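Side-chain contacts in polyketide synthase type I (Bacillus amyloliquefaciens, PDB 5KKU), which supplies, through this N-terminal domain, a dehydratase of the difficidin assembly line that probably removes water from carrier-bound beta-hydroxyacyl polyketide intermediates: residues G48-E52 with R53-L57; G146-R150 with S151-H155; L177-S180 with D181-G185; Q231-P234 with K235-T239. All blocks are in the same frame, centred on the assembly; numbering follows the deposited sequence.

How the interactions relate
The four contacts follow one another along the chain; none nests in or crosses another. Each closes a short local turn. Interaction 1 joins the end of helix 37-49 to strand 55-62 in the predicted N-terminal hotdog fold. The other three lie in the predicted C-terminal hotdog fold. Interaction 2 turns helix 146-150 into strand 153-155, across the chain's centre from interaction 1. Interaction 3 leads strand 172-178 into helix 181-184, and interaction 4 leads a loop into strand 236-248. Interactions 3 and 4 touch, because strands 172-178 and 236-248 are neighbours. Interactions 1 and 2 touch no other. Their nearest atoms lie about 8 Å from interaction 4 and about 9 Å from interaction 3, respectively.

Interaction 1: residues G48-E52 with R53-L57; sequences GYLGE and RPIEL
Leu50 and Arg53 both hold CG beside the backbone N and anti to the carbonyl carbon (chi1 -71° for Leu50, -77° for Arg53). In Leu50 this sends the isobutyl group across the turn toward Ile55. In Arg53 the chain runs straight to CD and then bends at chi3, which turns the guanidinium back toward the carbonyl of Leu50. The apolar half of the contact is one methyl against another. Leu50 CD1 lies 3.4 Å from Ile55 CG2, tighter than normal van der Waals contact, and the two side chains cross obliquely. Both residues are buried. In the polar half, Arg53 NH2 points at Leu50 O with a fairly straight N-H (159°), in a hydrogen bond whose modelled length of 2.4 Å is doubtful. Leu50 O and Gly51 N both lie at the edge of the guanidinium, near its plane. Nearer the backbone, Arg53 CG runs alongside the preceding carbonyl, 3.3 Å from Glu52 O. Gly51 is the first residue to leave helical geometry, and its positive phi starts the turn. Glu52 takes its charge to another partner, Lys191. Leu50 packs on Leu114 and Leu116 of strand 107-116, and Arg53 also touches Leu116. Ile55 touches Ala46 of helix 37-49 and Leu114 of strand 107-116. The turn therefore joins that helix to strand 55-62, which pairs antiparallel with strand 107-116.

Interaction 2: residues G146-R150 with S151-H155; sequences GIARR and SHIEH
Ile153, His152 and Ser151 turn their backbone N-H groups back onto the helix, and these bonds form the main part of the contact. Ile153 N donates to Ala148 O at 2.7 Å. His152 N donates to Arg149 O at 3.1 Å, from well above the carbonyl plane. With His152 at positive phi as C-prime residue, the pair makes a Schellman motif that ends helix 146-150. Ser151 N bonds to Ile147 O, and Ser151 OG adds a weak bond to Ala148 O at 3.5 Å. Arg149 CA gives a CA-H...O contact to Ile153 O. Among apolar groups, Ala148 CB meets Ile153 CB at 3.7 Å. The same methyl lies at the edge of the His155 ring. Among charged groups, Arg149 and Glu154 cross at about a right angle. Glu154 OE2 rests on Arg149 CG at 3.7 Å, yet stays 5.5 Å from Arg149 NE, so there is no salt bridge. The Arg149 chain bends at chi3 (-54°), and its NH1 bonds to His142 O. Backbone bonds rather than charge thus end the helix, with Ala148 O held by Ile153 N and weakly by Ser151 OG. The turn leads into His155, which bonds to Asp198 OD2, of the predicted proton donor, and meets the ring of His25, the predicted proton acceptor, edge-to-face.

Interaction 3: residues L177-S180 with D181-G185; sequences LTLS and DLAEG
Ser180 receives two N-H groups from the first turn of helix 181-184. Its OG accepts from Ala183 N at 3.3 Å, with a nearly straight angle of 163° at the hydrogen. This is an N-cap bond. Ser180 O accepts from Glu184 N at 2.8 Å, with the donor nearly along the C=O axis. The hydroxyl sits between the backbone N and the carbonyl carbon (chi1 67°), which turns it over the helix start. Ser180 OG also touches the methyl of Ala183, CB, at 3.4 Å. On the apolar side, Leu179 CB meets Ala183 CB at 3.7 Å. Leu179 CD1 reaches further along the backbone, 3.6 Å from Glu184 CA. The carboxylate of Glu184 comes near the same leucine: OE1 is 3.7 Å from Leu179 CD1. In the next shell, Ser180 OG donates to Glu157 O while accepting from Ala183 N. Glu184 OE1 makes a salt bridge with Arg187. Leu179 packs on Ala195 and Phe196 of helix 194-200, the helix that carries Asp198, the predicted proton donor. The serine hydroxyl thus ties the helix start to a neighbouring loop, while the glutamate charge is probably balanced by arginine.

Interaction 4: residues Q231-P234 with K235-T239; sequences QPFP and KTIYT
Thr236 OG1 makes a probable hydrogen bond to Thr178 OG1 of the neighbouring strand 172-178. On the backbone side of the same residue, Thr236 O lies 3.4 Å from Pro234 CG. No hydrogen bond joins residues 231-234 to residues 235-239; that contact is mainly apolar. Its centre is one methyl, CG2 of Ile237. Phe233 CD1 touches Ile237 CG2 at 3.9 Å, approaching obliquely. Pro234 CD touches the same Ile237 CG2 at 4.0 Å, and the proline ring crosses the isoleucine side chain at about a right angle. Ile237 holds CG1 in the crowded position between backbone N and carbonyl carbon (chi1 65°). Its CG2 then lies beside the backbone N and meets both earlier residues. Phe233 has CG beside its own backbone N (chi1 -69°); with this torsion CD1 of the ring comes against Ile237 CG2. Phe233 and Ile237 are buried, whereas Lys235 is exposed and packs its CG on Glu184 OE1. Phe233 also meets Phe196 edge-to-face and packs on Ile265 and Leu273. Ile237 touches Phe196, Ile265 and Leu273 as well, so the two side chains enter one apolar layer. The carbonyl of Phe233 has a polar partner too, since Phe233 O bonds to Arg187 NH1. Strand 236-248 runs antiparallel to strands 172-178 and 258-266, and helix 194-200 packs against its Ile237. Antiparallel strands around a helix, with apolar side chains between them, are characteristic of the hotdog fold predicted for this half of the domain.

Interaction 1: residues G48-E52 with R53-L57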
loop_
_atom_site.group_PDB
_atom_site.type_symbol
_atom_site.label_atom_id
_atom_site.label_comp_id
_atom_site.label_asym_id
_atom_site.label_seq_id
_atom_site.Cartn_x
_atom_site.Cartn_y
_atom_site.Cartn_z
ATOM N N GLY A 48 -9.611 14.823 10.028
ATOM C CA GLY A 48 -9.810 16.239 10.091
ATOM C C GLY A 48 -11.102 16.736 9.517
ATOM O O GLY A 48 -11.537 17.788 9.866
ATOM N N TYR A 49 -11.709 15.972 8.636
ATOM C CA TYR A 49 -12.794 16.468 7.836
ATOM C C TYR A 49 -14.079 15.905 8.335
ATOM O O TYR A 49 -15.096 16.532 8.198
ATOM C CB TYR A 49 -12.583 16.094 6.381
ATOM C CG TYR A 49 -13.795 16.144 5.512
ATOM C CD1 TYR A 49 -14.332 17.325 5.133
ATOM C CD2 TYR A 49 -14.399 15.003 5.077
ATOM C CE1 TYR A 49 -15.441 17.372 4.335
ATOM C CE2 TYR A 49 -15.507 15.051 4.292
ATOM C CZ TYR A 49 -16.013 16.250 3.919
ATOM O OH TYR A 49 -17.114 16.315 3.142
ATOM N N LEU A 50 -14.004 14.756 8.983
ATOM C CA LEU A 50 -15.180 14.089 9.499
ATOM C C LEU A 50 -15.370 14.358 10.949
ATOM O O LEU A 50 -16.462 14.626 11.388
ATOM C CB LEU A 50 -15.036 12.599 9.354
ATOM C CG LEU A 50 -15.113 12.005 7.984
ATOM C CD1 LEU A 50 -15.370 10.532 8.168
ATOM C CD2 LEU A 50 -16.216 12.659 7.185
ATOM N N GLY A 51 -14.280 14.277 11.682
ATOM C CA GLY A 51 -14.255 14.302 13.109
ATOM C C GLY A 51 -13.246 13.229 13.178
ATOM O O GLY A 51 -12.834 12.800 12.137
ATOM N N GLU A 52 -12.846 12.778 14.352
ATOM C CA GLU A 52 -12.003 11.612 14.408
ATOM C C GLU A 52 -13.177 10.691 14.660
ATOM O O GLU A 52 -13.796 10.721 15.682
ATOM C CB GLU A 52 -10.825 11.775 15.376
ATOM C CG GLU A 52 -9.541 11.124 14.859
ATOM C CD GLU A 52 -8.285 11.768 15.392
ATOM O OE1 GLU A 52 -8.386 12.433 16.429
ATOM O OE2 GLU A 52 -7.200 11.613 14.786
ATOM N N ARG A 53 -13.476 9.850 13.698
ATOM C CA ARG A 53 -14.557 8.902 13.836
ATOM C C ARG A 53 -13.838 7.818 13.085
ATOM O O ARG A 53 -13.251 8.124 12.079
ATOM C CB ARG A 53 -15.888 9.206 13.222
ATOM C CG ARG A 53 -16.640 10.194 14.043
ATOM C CD ARG A 53 -18.007 10.533 13.518
ATOM N NE ARG A 53 -17.887 11.805 12.844
ATOM C CZ ARG A 53 -18.766 12.298 11.992
ATOM N NH1 ARG A 53 -19.875 11.653 11.720
ATOM N NH2 ARG A 53 -18.506 13.437 11.411
ATOM N N PRO A 54 -13.823 6.577 13.550
ATOM C CA PRO A 54 -13.061 5.613 12.753
ATOM C C PRO A 54 -13.680 5.345 11.394
ATOM O O PRO A 54 -14.846 5.238 11.363
ATOM C CB PRO A 54 -13.067 4.368 13.627
ATOM C CG PRO A 54 -14.335 4.417 14.314
ATOM C CD PRO A 54 -14.325 5.799 14.778
ATOM N N ILE A 55 -12.893 5.265 10.327
ATOM C CA ILE A 55 -13.455 5.025 9.003
ATOM C C ILE A 55 -12.652 4.010 8.202
ATOM O O ILE A 55 -11.488 3.742 8.499
ATOM C CB ILE A 55 -13.558 6.331 8.194
ATOM C CG1 ILE A 55 -12.164 6.873 7.875
ATOM C CG2 ILE A 55 -14.378 7.365 8.951
ATOM C CD1 ILE A 55 -11.476 6.158 6.734
ATOM N N GLU A 56 -13.290 3.449 7.181
ATOM C CA GLU A 56 -12.652 2.464 6.321
ATOM C C GLU A 56 -12.767 2.885 4.862
ATOM O O GLU A 56 -13.368 3.912 4.545
ATOM C CB GLU A 56 -13.283 1.085 6.523
ATOM C CG GLU A 56 -14.713 0.977 6.018
ATOM C CD GLU A 56 -15.403 -0.288 6.490
ATOM O OE1 GLU A 56 -15.030 -0.806 7.564
ATOM O OE2 GLU A 56 -16.318 -0.765 5.786
ATOM N N LEU A 57 -12.186 2.085 3.976
ATOM C CA LEU A 57 -12.216 2.359 2.579
ATOM C C LEU A 57 -12.699 1.198 1.746
ATOM O O LEU A 57 -12.417 0.086 2.031
ATOM C CB LEU A 57 -10.865 2.849 2.104
ATOM C CG LEU A 57 -10.154 3.866 2.936
ATOM C CD1 LEU A 57 -8.715 3.976 2.562
ATOM C CD2 LEU A 57 -10.799 5.223 2.869
#

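Interaction 2: residues G146-R150 with S151-H155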
loop_
_atom_site.group_PDB
_atom_site.type_symbol
_atom_site.label_atom_id
_atom_site.label_comp_id
_atom_site.label_asym_id
_atom_site.label_seq_id
_atom_site.Cartn_x
_atom_site.Cartn_y
_atom_site.Cartn_z
ATOM N N GLY A 146 13.527 -9.665 -3.445
ATOM C CA GLY A 146 14.265 -10.029 -4.612
ATOM C C GLY A 146 13.394 -10.008 -5.820
ATOM O O GLY A 146 13.845 -9.835 -6.892
ATOM N N ILE A 147 12.118 -10.172 -5.606
ATOM C CA ILE A 147 11.173 -10.142 -6.675
ATOM C C ILE A 147 11.025 -8.716 -7.223
ATOM O O ILE A 147 10.950 -8.520 -8.405
ATOM C CB ILE A 147 9.868 -10.771 -6.233
ATOM C CG1 ILE A 147 10.103 -12.249 -5.968
ATOM C CG2 ILE A 147 8.836 -10.621 -7.312
ATOM C CD1 ILE A 147 9.134 -12.904 -5.028
ATOM N N ALA A 148 11.023 -7.741 -6.337
ATOM C CA ALA A 148 10.928 -6.392 -6.731
ATOM C C ALA A 148 12.227 -5.958 -7.387
ATOM O O ALA A 148 12.182 -5.255 -8.365
ATOM C CB ALA A 148 10.571 -5.524 -5.558
ATOM N N ARG A 149 13.345 -6.447 -6.899
ATOM C CA ARG A 149 14.616 -6.007 -7.389
ATOM C C ARG A 149 14.885 -6.436 -8.773
ATOM O O ARG A 149 15.409 -5.706 -9.507
ATOM C CB ARG A 149 15.763 -6.423 -6.485
ATOM C CG ARG A 149 15.878 -5.666 -5.190
ATOM C CD ARG A 149 17.141 -6.005 -4.443
ATOM N NE ARG A 149 17.400 -7.424 -4.170
ATOM C CZ ARG A 149 16.935 -8.128 -3.141
ATOM N NH1 ARG A 149 16.134 -7.611 -2.250
ATOM N NH2 ARG A 149 17.266 -9.378 -3.030
ATOM N N ARG A 150 14.451 -7.619 -9.086
ATOM C CA ARG A 150 14.703 -8.163 -10.376
ATOM C C ARG A 150 13.640 -7.669 -11.323
ATOM O O ARG A 150 13.827 -7.682 -12.500
ATOM C CB ARG A 150 14.962 -9.681 -10.324
ATOM C CG ARG A 150 13.800 -10.588 -9.954
ATOM C CD ARG A 150 14.180 -12.059 -9.817
ATOM N NE ARG A 150 14.450 -12.414 -8.436
ATOM C CZ ARG A 150 13.593 -13.019 -7.635
ATOM N NH1 ARG A 150 12.427 -13.381 -8.071
ATOM N NH2 ARG A 150 13.904 -13.265 -6.405
ATOM N N SER A 151 12.555 -7.146 -10.792
ATOM C CA SER A 151 11.628 -6.406 -11.596
ATOM C C SER A 151 11.907 -4.882 -11.568
ATOM O O SER A 151 11.076 -4.109 -11.867
ATOM C CB SER A 151 10.184 -6.864 -11.320
ATOM O OG SER A 151 9.480 -6.087 -10.399
ATOM N N HIS A 152 13.124 -4.512 -11.232
ATOM C CA HIS A 152 13.633 -3.139 -11.274
ATOM C C HIS A 152 12.966 -2.184 -10.339
ATOM O O HIS A 152 12.859 -1.026 -10.594
ATOM C CB HIS A 152 13.667 -2.570 -12.683
ATOM C CG HIS A 152 14.575 -3.318 -13.577
ATOM N ND1 HIS A 152 14.121 -4.262 -14.451
ATOM C CD2 HIS A 152 15.915 -3.324 -13.671
ATOM C CE1 HIS A 152 15.144 -4.793 -15.083
ATOM N NE2 HIS A 152 16.246 -4.245 -14.623
ATOM N N ILE A 153 12.542 -2.724 -9.236
ATOM C CA ILE A 153 11.995 -1.955 -8.147
ATOM C C ILE A 153 12.981 -1.935 -6.975
ATOM O O ILE A 153 13.383 -2.947 -6.505
ATOM C CB ILE A 153 10.661 -2.535 -7.722
ATOM C CG1 ILE A 153 9.731 -2.545 -8.909
ATOM C CG2 ILE A 153 10.083 -1.766 -6.573
ATOM C CD1 ILE A 153 8.373 -3.074 -8.602
ATOM N N GLU A 154 13.396 -0.786 -6.529
ATOM C CA GLU A 154 14.386 -0.751 -5.506
ATOM C C GLU A 154 13.971 -0.056 -4.236
ATOM O O GLU A 154 13.754 1.124 -4.199
ATOM C CB GLU A 154 15.691 -0.162 -6.011
ATOM C CG GLU A 154 16.364 -0.903 -7.135
ATOM C CD GLU A 154 17.131 -2.161 -6.732
ATOM O OE1 GLU A 154 17.807 -2.194 -5.702
ATOM O OE2 GLU A 154 17.093 -3.109 -7.494
ATOM N N HIS A 155 13.890 -0.803 -3.170
ATOM C CA HIS A 155 13.569 -0.239 -1.911
ATOM C C HIS A 155 14.794 0.225 -1.169
ATOM O O HIS A 155 15.744 -0.498 -1.051
ATOM C CB HIS A 155 12.845 -1.245 -1.061
ATOM C CG HIS A 155 11.438 -1.500 -1.466
ATOM N ND1 HIS A 155 11.101 -2.426 -2.417
ATOM C CD2 HIS A 155 10.280 -0.985 -1.020
ATOM C CE1 HIS A 155 9.799 -2.461 -2.538
ATOM N NE2 HIS A 155 9.278 -1.594 -1.706
#

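Interaction 3: residues L177-S180 with D181-G185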
loop_
_atom_site.group_PDB
_atom_site.type_symbol
_atom_site.label_atom_id
_atom_site.label_comp_id
_atom_site.label_asym_id
_atom_site.label_seq_id
_atom_site.Cartn_x
_atom_site.Cartn_y
_atom_site.Cartn_z
ATOM N N LEU A 177 7.318 -8.169 9.940
ATOM C CA LEU A 177 7.875 -6.973 9.394
ATOM C C LEU A 177 8.241 -5.946 10.436
ATOM O O LEU A 177 7.485 -5.674 11.322
ATOM C CB LEU A 177 6.880 -6.393 8.409
ATOM C CG LEU A 177 6.528 -7.306 7.254
ATOM C CD1 LEU A 177 5.211 -6.977 6.636
ATOM C CD2 LEU A 177 7.605 -7.179 6.238
ATOM N N THR A 178 9.411 -5.348 10.301
ATOM C CA THR A 178 9.866 -4.271 11.149
ATOM C C THR A 178 10.489 -3.152 10.335
ATOM O O THR A 178 11.169 -3.375 9.394
ATOM C CB THR A 178 10.849 -4.732 12.212
ATOM O OG1 THR A 178 10.231 -5.701 13.031
ATOM C CG2 THR A 178 11.204 -3.658 13.088
ATOM N N LEU A 179 10.280 -1.925 10.740
ATOM C CA LEU A 179 10.867 -0.818 10.064
ATOM C C LEU A 179 12.350 -0.658 10.337
ATOM O O LEU A 179 12.849 -1.169 11.289
ATOM C CB LEU A 179 10.154 0.451 10.423
ATOM C CG LEU A 179 8.645 0.415 10.436
ATOM C CD1 LEU A 179 8.192 1.690 11.090
ATOM C CD2 LEU A 179 8.087 0.318 9.057
ATOM N N SER A 180 13.052 0.030 9.473
ATOM C CA SER A 180 14.364 0.522 9.773
ATOM C C SER A 180 14.268 1.606 10.837
ATOM O O SER A 180 13.252 2.173 10.995
ATOM C CB SER A 180 14.992 1.108 8.519
ATOM O OG SER A 180 14.337 2.266 8.091
ATOM N N ASP A 181 15.341 1.862 11.545
ATOM C CA ASP A 181 15.302 2.842 12.591
ATOM C C ASP A 181 14.829 4.203 12.079
ATOM O O ASP A 181 13.990 4.802 12.673
ATOM C CB ASP A 181 16.620 2.952 13.313
ATOM C CG ASP A 181 16.931 1.747 14.191
ATOM O OD1 ASP A 181 16.079 1.202 14.890
ATOM O OD2 ASP A 181 18.078 1.353 14.195
ATOM N N LEU A 182 15.368 4.673 10.962
ATOM C CA LEU A 182 14.872 5.860 10.298
ATOM C C LEU A 182 13.357 5.863 10.070
ATOM O O LEU A 182 12.678 6.786 10.438
ATOM C CB LEU A 182 15.576 6.058 8.976
ATOM C CG LEU A 182 15.036 7.159 8.114
ATOM C CD1 LEU A 182 15.481 8.475 8.692
ATOM C CD2 LEU A 182 15.548 7.018 6.709
ATOM N N ALA A 183 12.837 4.793 9.491
ATOM C CA ALA A 183 11.423 4.627 9.287
ATOM C C ALA A 183 10.648 4.550 10.560
ATOM O O ALA A 183 9.558 5.020 10.632
ATOM C CB ALA A 183 11.152 3.416 8.455
ATOM N N GLU A 184 11.263 4.005 11.582
ATOM C CA GLU A 184 10.607 3.789 12.838
ATOM C C GLU A 184 10.283 5.081 13.537
ATOM O O GLU A 184 9.300 5.170 14.209
ATOM C CB GLU A 184 11.433 2.861 13.708
ATOM C CG GLU A 184 11.053 2.857 15.148
ATOM C CD GLU A 184 9.608 2.531 15.371
ATOM O OE1 GLU A 184 9.070 1.719 14.635
ATOM O OE2 GLU A 184 9.018 3.133 16.261
ATOM N N GLY A 185 11.101 6.097 13.340
ATOM C CA GLY A 185 10.893 7.370 13.965
ATOM C C GLY A 185 9.642 8.093 13.501
ATOM O O GLY A 185 9.226 8.995 14.126
#

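Interaction 4: residues Q231-P234 with K235-T239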
loop_
_atom_site.group_PDB
_atom_site.type_symbol
_atom_site.label_atom_id
_atom_site.label_comp_id
_atom_site.label_asym_id
_atom_site.label_seq_id
_atom_site.Cartn_x
_atom_site.Cartn_y
_atom_site.Cartn_z
ATOM N N GLN A 231 -6.533 -0.467 14.501
ATOM C CA GLN A 231 -5.624 -0.027 15.520
ATOM C C GLN A 231 -4.347 0.478 14.873
ATOM O O GLN A 231 -4.037 0.106 13.772
ATOM C CB GLN A 231 -5.305 -1.176 16.442
ATOM C CG GLN A 231 -5.479 -0.890 17.909
ATOM C CD GLN A 231 -6.907 -0.922 18.389
ATOM O OE1 GLN A 231 -7.739 -1.580 17.809
ATOM N NE2 GLN A 231 -7.177 -0.216 19.459
ATOM N N PRO A 232 -3.598 1.322 15.546
ATOM C CA PRO A 232 -2.341 1.813 14.995
ATOM C C PRO A 232 -1.249 0.777 14.998
ATOM O O PRO A 232 -1.231 -0.045 15.854
ATOM C CB PRO A 232 -1.982 2.952 15.918
ATOM C CG PRO A 232 -2.681 2.642 17.169
ATOM C CD PRO A 232 -3.935 1.962 16.806
ATOM N N PHE A 233 -0.398 0.786 14.009
ATOM C CA PHE A 233 0.671 -0.162 13.936
ATOM C C PHE A 233 1.690 -0.058 15.073
ATOM O O PHE A 233 2.092 0.983 15.426
ATOM C CB PHE A 233 1.395 0.015 12.609
ATOM C CG PHE A 233 0.611 -0.386 11.399
ATOM C CD1 PHE A 233 -0.279 -1.402 11.442
ATOM C CD2 PHE A 233 0.824 0.245 10.198
ATOM C CE1 PHE A 233 -0.957 -1.776 10.313
ATOM C CE2 PHE A 233 0.148 -0.123 9.070
ATOM C CZ PHE A 233 -0.749 -1.134 9.127
ATOM N N PRO A 234 2.155 -1.175 15.579
ATOM C CA PRO A 234 3.258 -1.173 16.528
ATOM C C PRO A 234 4.569 -1.293 15.817
ATOM O O PRO A 234 4.551 -1.197 14.631
ATOM C CB PRO A 234 2.996 -2.414 17.338
ATOM C CG PRO A 234 2.300 -3.281 16.404
ATOM C CD PRO A 234 1.386 -2.402 15.667
ATOM N N LYS A 235 5.663 -1.497 16.513
ATOM C CA LYS A 235 6.956 -1.592 15.914
ATOM C C LYS A 235 7.094 -2.754 14.957
ATOM O O LYS A 235 7.700 -2.641 13.951
ATOM C CB LYS A 235 8.000 -1.681 16.987
ATOM C CG LYS A 235 8.344 -0.360 17.616
ATOM C CD LYS A 235 9.393 -0.499 18.682
ATOM C CE LYS A 235 9.572 0.814 19.414
ATOM N NZ LYS A 235 10.321 0.719 20.695
ATOM N N THR A 236 6.547 -3.896 15.295
ATOM C CA THR A 236 6.568 -5.013 14.391
ATOM C C THR A 236 5.157 -5.469 14.119
ATOM O O THR A 236 4.395 -5.601 15.005
ATOM C CB THR A 236 7.326 -6.221 14.974
ATOM O OG1 THR A 236 8.649 -5.870 15.335
ATOM C CG2 THR A 236 7.350 -7.374 14.022
ATOM N N ILE A 237 4.834 -5.719 12.868
ATOM C CA ILE A 237 3.565 -6.299 12.499
ATOM C C ILE A 237 3.648 -7.669 11.872
ATOM O O ILE A 237 4.690 -8.122 11.458
ATOM C CB ILE A 237 2.752 -5.417 11.577
ATOM C CG1 ILE A 237 3.459 -5.259 10.248
ATOM C CG2 ILE A 237 2.454 -4.085 12.212
ATOM C CD1 ILE A 237 2.632 -4.686 9.155
ATOM N N TYR A 238 2.523 -8.329 11.780
ATOM C CA TYR A 238 2.454 -9.660 11.242
ATOM C C TYR A 238 1.363 -9.766 10.238
ATOM O O TYR A 238 0.240 -9.862 10.596
ATOM C CB TYR A 238 2.269 -10.670 12.363
ATOM C CG TYR A 238 3.353 -10.619 13.387
ATOM C CD1 TYR A 238 3.357 -9.684 14.373
ATOM C CD2 TYR A 238 4.359 -11.496 13.348
ATOM C CE1 TYR A 238 4.359 -9.628 15.264
ATOM C CE2 TYR A 238 5.363 -11.448 14.236
ATOM C CZ TYR A 238 5.345 -10.537 15.203
ATOM O OH TYR A 238 6.345 -10.528 16.050
ATOM N N THR A 239 1.738 -9.730 8.988
ATOM C CA THR A 239 0.842 -9.805 7.897
ATOM C C THR A 239 0.480 -11.242 7.530
ATOM O O THR A 239 1.263 -11.969 7.018
ATOM C CB THR A 239 1.394 -9.006 6.693
ATOM O OG1 THR A 239 1.526 -7.631 7.055
ATOM C CG2 THR A 239 0.477 -9.126 5.531
#